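Local coordinates for cellulose-binding protein (Saccharophagus degradans, PDB 2YHG) that is part of a longer protein that probably binds polysaccharide, and in its nucleoside hydrolase-like domain may hydrolyse glycosidic bonds, though its substrate is not established, at residues 44-49 and 240-245. Numbering follows the deposited sequence.
Sequences EQSLVR and ATEGDT. With CA (calcium ion), chain B.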
loop_
_atom_site.group_PDB
_atom_site.type_symbol
_atom_site.label_atom_id
_atom_site.label_comp_id
_atom_site.label_asym_id
_atom_site.label_seq_id
_atom_site.Cartn_x
_atom_site.Cartn_y
_atom_site.Cartn_z
ATOM N N GLU A 44 4.115 -2.683 -15.168
ATOM C CA GLU A 44 2.909 -3.232 -15.758
ATOM C C GLU A 44 2.278 -4.286 -14.866
ATOM O O GLU A 44 1.055 -4.301 -14.646
ATOM C CB GLU A 44 3.227 -3.787 -17.129
ATOM C CG GLU A 44 3.692 -2.762 -18.134
ATOM C CD GLU A 44 4.481 -3.423 -19.239
ATOM O OE1 GLU A 44 3.893 -4.223 -19.995
ATOM O OE2 GLU A 44 5.701 -3.193 -19.321
ATOM N N GLN A 45 3.103 -5.203 -14.379
ATOM C CA GLN A 45 2.661 -6.217 -13.458
ATOM C C GLN A 45 1.955 -5.595 -12.253
ATOM O O GLN A 45 0.883 -6.042 -11.835
ATOM C CB GLN A 45 3.856 -7.014 -12.955
ATOM C CG GLN A 45 4.641 -7.799 -14.006
ATOM C CD GLN A 45 5.851 -8.481 -13.401
ATOM O OE1 GLN A 45 6.434 -8.002 -12.419
ATOM N NE2 GLN A 45 6.232 -9.654 -13.943
ATOM N N SER A 46 2.606 -4.615 -11.648
ATOM C CA SER A 46 2.077 -3.974 -10.463
ATOM C C SER A 46 0.734 -3.321 -10.733
ATOM O O SER A 46 -0.158 -3.400 -9.882
ATOM C CB SER A 46 3.082 -2.935 -9.952
ATOM O OG SER A 46 4.268 -3.559 -9.441
ATOM N N LEU A 47 0.588 -2.644 -11.876
ATOM C CA LEU A 47 -0.683 -2.007 -12.158
ATOM C C LEU A 47 -1.795 -3.044 -12.300
ATOM O O LEU A 47 -2.907 -2.805 -11.827
ATOM C CB LEU A 47 -0.582 -1.104 -13.367
ATOM C CG LEU A 47 -1.880 -0.342 -13.680
ATOM C CD1 LEU A 47 -2.357 0.494 -12.496
ATOM C CD2 LEU A 47 -1.701 0.516 -14.939
ATOM N N VAL A 48 -1.516 -4.187 -12.926
ATOM C CA VAL A 48 -2.539 -5.227 -13.019
ATOM C C VAL A 48 -2.995 -5.665 -11.627
ATOM O O VAL A 48 -4.200 -5.763 -11.372
ATOM C CB VAL A 48 -2.025 -6.411 -13.858
ATOM C CG1 VAL A 48 -2.997 -7.606 -13.727
ATOM C CG2 VAL A 48 -1.863 -5.996 -15.335
ATOM N N ARG A 49 -2.052 -5.929 -10.729
ATOM C CA ARG A 49 -2.444 -6.321 -9.377
ATOM C C ARG A 49 -3.244 -5.218 -8.691
ATOM O O ARG A 49 -4.292 -5.474 -8.082
ATOM C CB ARG A 49 -1.251 -6.713 -8.516
ATOM C CG ARG A 49 -1.705 -7.267 -7.169
ATOM C CD ARG A 49 -0.622 -7.365 -6.129
ATOM N NE ARG A 49 0.503 -8.209 -6.565
ATOM C CZ ARG A 49 0.766 -9.443 -6.171
ATOM N NH1 ARG A 49 0.096 -10.028 -5.196
ATOM N NH2 ARG A 49 1.781 -10.079 -6.731
ATOM N N ALA A 240 13.186 -8.315 -11.457
ATOM C CA ALA A 240 12.362 -8.688 -10.314
ATOM C C ALA A 240 10.896 -8.553 -10.669
ATOM O O ALA A 240 10.506 -7.658 -11.446
ATOM C CB ALA A 240 12.667 -7.807 -9.088
ATOM N N THR A 241 10.062 -9.375 -10.052
ATOM C CA THR A 241 8.628 -9.274 -10.200
ATOM C C THR A 241 8.110 -8.169 -9.266
ATOM O O THR A 241 8.427 -8.155 -8.080
ATOM C CB THR A 241 7.963 -10.594 -9.890
ATOM O OG1 THR A 241 8.267 -11.456 -10.986
ATOM C CG2 THR A 241 6.482 -10.516 -9.730
ATOM N N GLU A 242 7.347 -7.230 -9.815
ATOM C CA GLU A 242 6.543 -6.291 -9.012
ATOM C C GLU A 242 7.370 -5.648 -7.884
ATOM O O GLU A 242 6.899 -5.495 -6.756
ATOM C CB GLU A 242 5.302 -6.988 -8.436
ATOM C CG GLU A 242 4.302 -7.309 -9.509
ATOM C CD GLU A 242 3.007 -7.787 -8.965
ATOM O OE1 GLU A 242 2.395 -7.040 -8.141
ATOM O OE2 GLU A 242 2.570 -8.944 -9.261
ATOM N N GLY A 243 8.528 -5.078 -8.204
ATOM C CA GLY A 243 9.295 -4.376 -7.195
ATOM C C GLY A 243 8.559 -3.188 -6.573
ATOM O O GLY A 243 8.848 -2.832 -5.431
ATOM N N ASP A 244 7.631 -2.585 -7.324
ATOM C CA ASP A 244 6.917 -1.413 -6.845
ATOM C C ASP A 244 5.651 -1.747 -6.074
ATOM O O ASP A 244 5.054 -0.856 -5.463
ATOM C CB ASP A 244 6.555 -0.530 -8.005
ATOM C CG ASP A 244 7.759 -0.077 -8.770
ATOM O OD1 ASP A 244 8.681 0.410 -8.086
ATOM O OD2 ASP A 244 7.827 -0.245 -10.005
ATOM N N THR A 245 5.207 -2.990 -6.101
ATOM C CA THR A 245 3.915 -3.349 -5.499
ATOM C C THR A 245 3.784 -3.053 -4.002
ATOM O O THR A 245 2.683 -2.704 -3.595
ATOM C CB THR A 245 3.578 -4.791 -5.880
ATOM O OG1 THR A 245 3.200 -4.736 -7.258
ATOM C CG2 THR A 245 2.512 -5.429 -5.021
HETATM CA CA CA B . 9.137 1.217 -11.615
HETATM O O HOH W 1 6.945 -2.983 -10.101
HETATM O O HOH W 2 10.689 -0.832 -11.773
HETATM O O HOH W 3 11.481 1.796 -12.207
#
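Two donors, R49 NE and T245 OG1, share E242 OE1. The syn lone pair of E242 OE1 takes the nearly straight N-H (170°) of R49 NE; its anti lone pair takes the proton of T245 OG1 at 2.6 Å. The salt bridge is side-on, R49 NE and NH2 each taking one oxygen; NH2 meets E242 OE2 from above the carboxylate plane (2.9 Å), the flat groups 47° apart. Arginine suits this place because two adjacent N-H groups fix the carboxylate's rotation, and the buried negative charge is probably stabilised further by Y234, whose hydroxyl bonds OE2. With its proton spent on E242, T245 OG1 lies 2.7 Å from S46 OG, a small hydroxyl that lets helix and turn come close. The Q45 chain runs straight beyond CG (chi2 177°), carrying its amide to the loop; glutamine suits because OE1 accepts from E242 N while NE2 donates to P235 O. On the type I turn E242-T245, D244 OD2 binds calcium with D36, D43 and the W151 carbonyl, an aspartate-rich site as in nucleoside hydrolases; a water joins D244 OD2 to S46 OG. The contact thus pins helix 42-52, which follows strand 30-35 of the parallel sheet, to the loop before helix 246-249, with F315 of helix 308-323 against the salt bridge.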